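Local coordinates for protein NADP-dependent 2-hydroxyacid dehydrogenase (Rhizobium etli, PDB 4XCV) that probably interconverts 2-hydroxyacids and 2-oxoacids as an NADP(H)-dependent dehydrogenase, and is held here in complex with NADPH, at residues N165-S170 against G178-D183; A139-G144 against K193-V198. All blocks are in the same frame, centred on the assembly; numbering follows the deposited sequence.

Contact 1: N165-S170 against G178-D183; sequences NVIGWS and GVETFD. With NDP (NADPH dihydro-nicotinamide-adenine-dinucleotide phosphate), chain B.
Gly168 O is gripped from the neighbouring strand by Phe182 N at 2.9 Å. Thr181 CA brings a C-H to the same oxygen, and the Phe182 ring turns its edge to it, with CD2 3.5 Å away and the oxygen in the ring plane. Gly168 N returns a 2.9 Å bond to Glu180 O. Ser170 N reaches Phe182 O only weakly, at 3.3 Å, but a water bridges that oxygen to Ser170 OG. Another water joins Val166 O to Glu180 N. With CG anti to the backbone N (chi1 178°), the Trp169 indole extends to the cofactor, its CZ3 3.3 Å from NDP C2A, which lies over one ring face; Ala184 O accepts from its NE1. An alanine here is likely to leave the C2A edge of the adenine without the ring face beneath it and Ala184 O without its donor. Strands 165-169 and 180-182 are parallel neighbours (19° apart) in the Rossmann-type NAD(P)-binding domain, the C-terminal end of 165-169 meeting the adenosine part of NADPH. Phe190 of helix 187-192 packs against Ile167, Trp169 and Phe182, Val156 of helix 150-162 meets Val166 and Val179, strand 142-146 flanks 165-169 on its other side, and 180-182 is the sheet's outermost strand within this chain.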
loop_
_atom_site.group_PDB
_atom_site.type_symbol
_atom_site.label_atom_id
_atom_site.label_comp_id
_atom_site.label_asym_id
_atom_site.label_seq_id
_atom_site.Cartn_x
_atom_site.Cartn_y
_atom_site.Cartn_z
ATOM N N ASN A 165 -6.756 4.807 11.256
ATOM C CA ASN A 165 -6.580 5.464 12.563
ATOM C C ASN A 165 -5.194 5.016 13.025
ATOM O O ASN A 165 -4.856 3.856 12.876
ATOM C CB ASN A 165 -7.680 5.029 13.541
ATOM C CG ASN A 165 -7.621 5.799 14.818
ATOM O OD1 ASN A 165 -7.608 7.025 14.802
ATOM N ND2 ASN A 165 -7.540 5.109 15.919
ATOM N N VAL A 166 -4.386 5.939 13.528
ATOM C CA VAL A 166 -3.043 5.614 13.950
ATOM C C VAL A 166 -2.799 6.145 15.340
ATOM O O VAL A 166 -3.153 7.262 15.646
ATOM C CB VAL A 166 -1.996 6.202 12.970
ATOM C CG1 VAL A 166 -0.585 5.797 13.383
ATOM C CG2 VAL A 166 -2.291 5.782 11.524
ATOM N N ILE A 167 -2.155 5.321 16.158
ATOM C CA ILE A 167 -1.690 5.728 17.487
ATOM C C ILE A 167 -0.213 5.345 17.582
ATOM O O ILE A 167 0.262 4.509 16.808
ATOM C CB ILE A 167 -2.525 5.120 18.620
ATOM C CG1 ILE A 167 -2.462 3.598 18.633
ATOM C CG2 ILE A 167 -3.952 5.596 18.483
ATOM C CD1 ILE A 167 -3.227 2.912 19.762
ATOM N N GLY A 168 0.530 5.964 18.510
ATOM C CA GLY A 168 1.952 5.670 18.641
ATOM C C GLY A 168 2.409 5.504 20.057
ATOM O O GLY A 168 1.792 5.979 21.015
ATOM N N TRP A 169 3.534 4.806 20.173
ATOM C CA TRP A 169 4.127 4.506 21.455
ATOM C C TRP A 169 5.648 4.677 21.311
ATOM O O TRP A 169 6.250 4.232 20.344
ATOM C CB TRP A 169 3.769 3.073 21.847
ATOM C CG TRP A 169 4.355 2.584 23.151
ATOM C CD1 TRP A 169 3.824 2.784 24.402
ATOM C CD2 TRP A 169 5.520 1.779 23.353
ATOM N NE1 TRP A 169 4.569 2.122 25.349
ATOM C CE2 TRP A 169 5.616 1.497 24.729
ATOM C CE3 TRP A 169 6.475 1.214 22.515
ATOM C CZ2 TRP A 169 6.617 0.687 25.272
ATOM C CZ3 TRP A 169 7.436 0.409 23.056
ATOM C CH2 TRP A 169 7.514 0.149 24.407
ATOM N N SER A 170 6.237 5.327 22.297
ATOM C CA SER A 170 7.701 5.527 22.330
ATOM C C SER A 170 8.133 5.729 23.740
ATOM O O SER A 170 7.319 5.818 24.644
ATOM C CB SER A 170 8.110 6.681 21.434
ATOM O OG SER A 170 7.439 7.879 21.729
ATOM N N GLY A 178 -3.133 14.850 15.356
ATOM C CA GLY A 178 -4.040 13.824 14.854
ATOM C C GLY A 178 -3.779 12.396 15.229
ATOM O O GLY A 178 -4.451 11.487 14.739
ATOM N N VAL A 179 -2.758 12.184 16.075
ATOM C CA VAL A 179 -2.319 10.873 16.434
ATOM C C VAL A 179 -2.166 10.835 17.937
ATOM O O VAL A 179 -1.372 11.579 18.502
ATOM C CB VAL A 179 -0.963 10.562 15.757
ATOM C CG1 VAL A 179 -0.429 9.228 16.183
ATOM C CG2 VAL A 179 -1.109 10.612 14.234
ATOM N N GLU A 180 -2.954 9.988 18.587
ATOM C CA GLU A 180 -2.813 9.782 20.031
ATOM C C GLU A 180 -1.446 9.116 20.242
ATOM O O GLU A 180 -1.082 8.193 19.510
ATOM C CB GLU A 180 -3.916 8.884 20.556
ATOM C CG GLU A 180 -5.324 9.459 20.525
ATOM C CD GLU A 180 -6.285 8.540 21.256
ATOM O OE1 GLU A 180 -6.846 7.590 20.637
ATOM O OE2 GLU A 180 -6.462 8.755 22.474
ATOM N N THR A 181 -0.681 9.628 21.207
ATOM C CA THR A 181 0.659 9.098 21.487
ATOM C C THR A 181 0.822 8.831 22.961
ATOM O O THR A 181 0.305 9.570 23.812
ATOM C CB THR A 181 1.746 10.085 21.019
ATOM O OG1 THR A 181 1.489 11.365 21.561
ATOM C CG2 THR A 181 1.821 10.123 19.484
ATOM N N PHE A 182 1.548 7.769 23.242
ATOM C CA PHE A 182 1.675 7.205 24.583
ATOM C C PHE A 182 3.125 7.096 25.023
ATOM O O PHE A 182 4.022 6.878 24.200
ATOM C CB PHE A 182 1.019 5.809 24.565
ATOM C CG PHE A 182 -0.469 5.862 24.369
ATOM C CD1 PHE A 182 -1.310 6.082 25.442
ATOM C CD2 PHE A 182 -0.983 5.836 23.102
ATOM C CE1 PHE A 182 -2.667 6.246 25.267
ATOM C CE2 PHE A 182 -2.358 5.968 22.898
ATOM C CZ PHE A 182 -3.193 6.145 23.982
ATOM N N ASP A 183 3.325 7.231 26.332
ATOM C CA ASP A 183 4.614 7.039 26.983
ATOM C C ASP A 183 4.910 5.536 27.210
ATOM O O ASP A 183 4.026 4.732 27.174
ATOM C CB ASP A 183 4.592 7.816 28.314
ATOM C CG ASP A 183 5.609 7.365 29.268
ATOM O OD1 ASP A 183 6.714 7.931 29.224
ATOM O OD2 ASP A 183 5.313 6.390 30.040
HETATM P PA NDP B . 15.243 6.027 16.029
HETATM O O1A NDP B . 15.080 7.277 15.221
HETATM O O2A NDP B . 16.398 5.882 16.998
HETATM O O5B NDP B . 13.865 5.806 16.812
HETATM C C5B NDP B . 13.778 4.760 17.785
HETATM C C4B NDP B . 12.404 4.846 18.407
HETATM O O4B NDP B . 12.253 3.733 19.282
HETATM C C3B NDP B . 12.221 6.108 19.217
HETATM O O3B NDP B . 10.871 6.595 19.082
HETATM C C2B NDP B . 12.473 5.593 20.609
HETATM O O2B NDP B . 11.820 6.339 21.672
HETATM C C1B NDP B . 11.844 4.204 20.531
HETATM N N9A NDP B . 12.302 3.300 21.588
HETATM C C8A NDP B . 13.579 2.916 21.782
HETATM N N7A NDP B . 13.647 2.159 22.920
HETATM C C5A NDP B . 12.383 2.129 23.439
HETATM C C6A NDP B . 11.832 1.592 24.602
HETATM N N6A NDP B . 12.564 0.864 25.447
HETATM N N1A NDP B . 10.526 1.781 24.825
HETATM C C2A NDP B . 9.769 2.488 23.958
HETATM N N3A NDP B . 10.229 3.047 22.825
HETATM C C4A NDP B . 11.545 2.834 22.606
HETATM O O3 NDP B . 15.307 4.746 15.059
HETATM P PN NDP B . 14.756 4.573 13.558
HETATM O O1N NDP B . 13.317 4.968 13.571
HETATM O O2N NDP B . 15.608 5.263 12.602
HETATM O O5D NDP B . 14.962 3.023 13.346
HETATM C C5D NDP B . 14.365 2.075 14.242
HETATM C C4D NDP B . 15.083 0.738 14.022
HETATM O O4D NDP B . 14.723 0.190 12.761
HETATM C C3D NDP B . 16.584 0.809 13.958
HETATM O O3D NDP B . 17.167 0.811 15.273
HETATM C C2D NDP B . 16.973 -0.417 13.149
HETATM O O2D NDP B . 17.287 -1.507 14.049
HETATM C C1D NDP B . 15.716 -0.785 12.415
HETATM N N1N NDP B . 15.804 -0.781 10.952
HETATM C C2N NDP B . 15.405 -1.874 10.229
HETATM C C3N NDP B . 15.570 -1.935 8.887
HETATM C C7N NDP B . 15.121 -3.052 8.097
HETATM O O7N NDP B . 15.636 -3.180 6.961
HETATM N N7N NDP B . 14.195 -3.906 8.494
HETATM C C4N NDP B . 16.121 -0.773 8.158
HETATM C C5N NDP B . 16.472 0.337 9.025
HETATM C C6N NDP B . 16.359 0.341 10.334
HETATM P P2B NDP B . 12.156 7.913 21.868
HETATM O O1X NDP B . 11.530 8.276 23.176
HETATM O O2X NDP B . 13.672 8.013 21.870
HETATM O O3X NDP B . 11.611 8.618 20.694
HETATM O O HOH W 1 -5.543 8.748 13.763
HETATM O O HOH W 2 -5.066 8.668 17.052
HETATM O O HOH W 3 4.730 8.570 21.980
#

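Contact 2: A139-G144 against K193-V198; sequences AEVTVG and KTDILV
Asp195 carries its side chain toward Thr142, and CB, CG and OD2 each meet something there. Its CB is 3.4 Å from Thr142 O and also packs on Val141 CG1. CG stands beside the backbone N (chi1 -61°), 3.8 Å from Thr142 N, which brings the carboxylate up to the backbone of Thr142. At the tip, OD2 takes the Thr142 N-H on its anti lone pair at 2.9 Å, nearly straight at 178°. The same oxygen accepts from a water shared with Glu140 O and forms a salt bridge with Arg220 NH2. In return Thr142 O accepts two amides, Asp195 N at 2.9 Å and Ile196 N at 3.1 Å, so backbone and side chain close on Thr142 from one short piece of chain.

Beyond this point run the adjacent parallel strands 142-146 and 196-199, at 28° to each other, where the strand order of the Rossmann-type sheet passes from its first half to its second. Gly144 N donates to Ile196 O and Val198 N to Gly144 O, while Val143 CA adds a C-H contact to Ile196 O. Val143 CG1 meets Val198 CG2 at 3.6 Å, and Val141 CG1 meets Ile196 CD1, on a face against which helix 100-116 packs through Cys111 and Leu115. On the other face any side chain at Gly144 would run into Thr194 OG1, which is held by Phe190 O.

Chemically, a buried carboxylate stands in for a strand acceptor where the ladder begins. Arg220 would probably stabilise its negative charge, and with three partners on OD2 the group is unlikely to turn easily.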
loop_
_atom_site.group_PDB
_atom_site.type_symbol
_atom_site.label_atom_id
_atom_site.label_comp_id
_atom_site.label_asym_id
_atom_site.label_seq_id
_atom_site.Cartn_x
_atom_site.Cartn_y
_atom_site.Cartn_z
ATOM N N ALA A 139 -10.146 3.480 8.015
ATOM C CA ALA A 139 -10.514 4.291 9.196
ATOM C C ALA A 139 -11.093 3.496 10.353
ATOM O O ALA A 139 -11.086 3.960 11.497
ATOM C CB ALA A 139 -11.453 5.402 8.789
ATOM N N GLU A 140 -11.575 2.299 10.080
ATOM C CA GLU A 140 -12.125 1.448 11.126
ATOM C C GLU A 140 -11.069 0.661 11.878
ATOM O O GLU A 140 -11.377 -0.021 12.844
ATOM C CB GLU A 140 -13.175 0.483 10.537
ATOM C CG GLU A 140 -14.432 1.185 10.044
ATOM C CD GLU A 140 -15.105 2.001 11.113
ATOM O OE1 GLU A 140 -15.216 1.505 12.251
ATOM O OE2 GLU A 140 -15.508 3.160 10.841
ATOM N N VAL A 141 -9.810 0.729 11.445
ATOM C CA VAL A 141 -8.735 -0.093 11.961
ATOM C C VAL A 141 -7.668 0.813 12.567
ATOM O O VAL A 141 -7.273 1.836 11.961
ATOM C CB VAL A 141 -8.143 -0.946 10.824
ATOM C CG1 VAL A 141 -6.886 -1.670 11.291
ATOM C CG2 VAL A 141 -9.198 -1.901 10.314
ATOM N N THR A 142 -7.219 0.476 13.758
ATOM C CA THR A 142 -6.142 1.248 14.395
ATOM C C THR A 142 -4.814 0.542 14.243
ATOM O O THR A 142 -4.614 -0.610 14.665
ATOM C CB THR A 142 -6.406 1.449 15.870
ATOM O OG1 THR A 142 -7.614 2.222 16.019
ATOM C CG2 THR A 142 -5.271 2.182 16.603
ATOM N N VAL A 143 -3.898 1.249 13.599
ATOM C CA VAL A 143 -2.490 0.839 13.544
ATOM C C VAL A 143 -1.738 1.508 14.691
ATOM O O VAL A 143 -1.774 2.742 14.846
ATOM C CB VAL A 143 -1.833 1.208 12.197
ATOM C CG1 VAL A 143 -0.423 0.655 12.177
ATOM C CG2 VAL A 143 -2.638 0.668 11.024
ATOM N N GLY A 144 -1.118 0.675 15.541
ATOM C CA GLY A 144 -0.292 1.134 16.643
ATOM C C GLY A 144 1.166 1.005 16.286
ATOM O O GLY A 144 1.668 -0.116 16.143
ATOM N N LYS A 193 -5.746 -0.887 22.435
ATOM C CA LYS A 193 -6.343 -0.087 21.369
ATOM C C LYS A 193 -5.875 -0.456 19.973
ATOM O O LYS A 193 -6.369 0.114 19.014
ATOM C CB LYS A 193 -5.973 1.414 21.579
ATOM C CG LYS A 193 -6.541 2.071 22.807
ATOM C CD LYS A 193 -5.941 3.451 23.100
ATOM C CE LYS A 193 -6.164 4.472 21.988
ATOM N NZ LYS A 193 -7.527 5.070 22.007
ATOM N N THR A 194 -4.905 -1.347 19.874
ATOM C CA THR A 194 -4.205 -1.626 18.613
ATOM C C THR A 194 -4.754 -2.880 17.907
ATOM O O THR A 194 -4.792 -3.948 18.499
ATOM C CB THR A 194 -2.704 -1.780 18.867
ATOM O OG1 THR A 194 -2.195 -0.550 19.369
ATOM C CG2 THR A 194 -1.967 -2.121 17.619
ATOM N N ASP A 195 -5.137 -2.695 16.649
ATOM C CA ASP A 195 -5.529 -3.801 15.748
ATOM C C ASP A 195 -4.329 -4.348 14.946
ATOM O O ASP A 195 -4.235 -5.545 14.729
ATOM C CB ASP A 195 -6.600 -3.333 14.786
ATOM C CG ASP A 195 -7.853 -2.878 15.482
ATOM O OD1 ASP A 195 -8.417 -3.651 16.312
ATOM O OD2 ASP A 195 -8.313 -1.743 15.175
ATOM N N ILE A 196 -3.501 -3.449 14.431
ATOM C CA ILE A 196 -2.274 -3.839 13.717
ATOM C C ILE A 196 -1.099 -3.177 14.419
ATOM O O ILE A 196 -1.009 -1.961 14.466
ATOM C CB ILE A 196 -2.322 -3.404 12.216
ATOM C CG1 ILE A 196 -3.569 -3.917 11.483
ATOM C CG2 ILE A 196 -1.009 -3.798 11.551
ATOM C CD1 ILE A 196 -3.611 -3.442 10.040
ATOM N N LEU A 197 -0.233 -4.006 15.006
ATOM C CA LEU A 197 0.953 -3.512 15.686
ATOM C C LEU A 197 2.068 -3.414 14.650
ATOM O O LEU A 197 2.355 -4.421 14.009
ATOM C CB LEU A 197 1.345 -4.468 16.808
ATOM C CG LEU A 197 2.525 -4.076 17.721
ATOM C CD1 LEU A 197 2.525 -5.031 18.931
ATOM C CD2 LEU A 197 3.896 -4.037 17.025
ATOM N N VAL A 198 2.688 -2.239 14.504
ATOM C CA VAL A 198 3.862 -2.048 13.644
ATOM C C VAL A 198 5.094 -1.778 14.502
ATOM O O VAL A 198 5.167 -0.759 15.165
ATOM C CB VAL A 198 3.616 -0.915 12.623
ATOM C CG1 VAL A 198 4.895 -0.514 11.865
ATOM C CG2 VAL A 198 2.510 -1.312 11.666
HETATM O O HOH W 4 -11.002 -1.924 14.800
HETATM O O HOH W 5 -8.038 2.339 18.835
#

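How the contacts relate
Both contacts belong to one parallel sheet of Rossmann type, ordered 180-182, 165-169, 142-146, 196-199 from one edge, with contact 1 nested in the loop that contact 2 closes. Their centres are about 10 Å apart, and strands 142-146 and 165-169 join them directly: Asn165 O lies 2.9 Å from Val143 N and Asn165 ND2 2.9 Å from Thr142 OG1, both probable hydrogen bonds. Ile167 CD1 also packs on Lys193 CB at 3.6 Å, and Lys193 NZ forms a salt bridge with Glu180 OE1. Their relation to the cofactor differs. Contact 1 touches NADPH through Trp169 and Ser170 at its C-terminal end, whereas in contact 2 the Val198 side chain is about 10 Å from the bound NADPH.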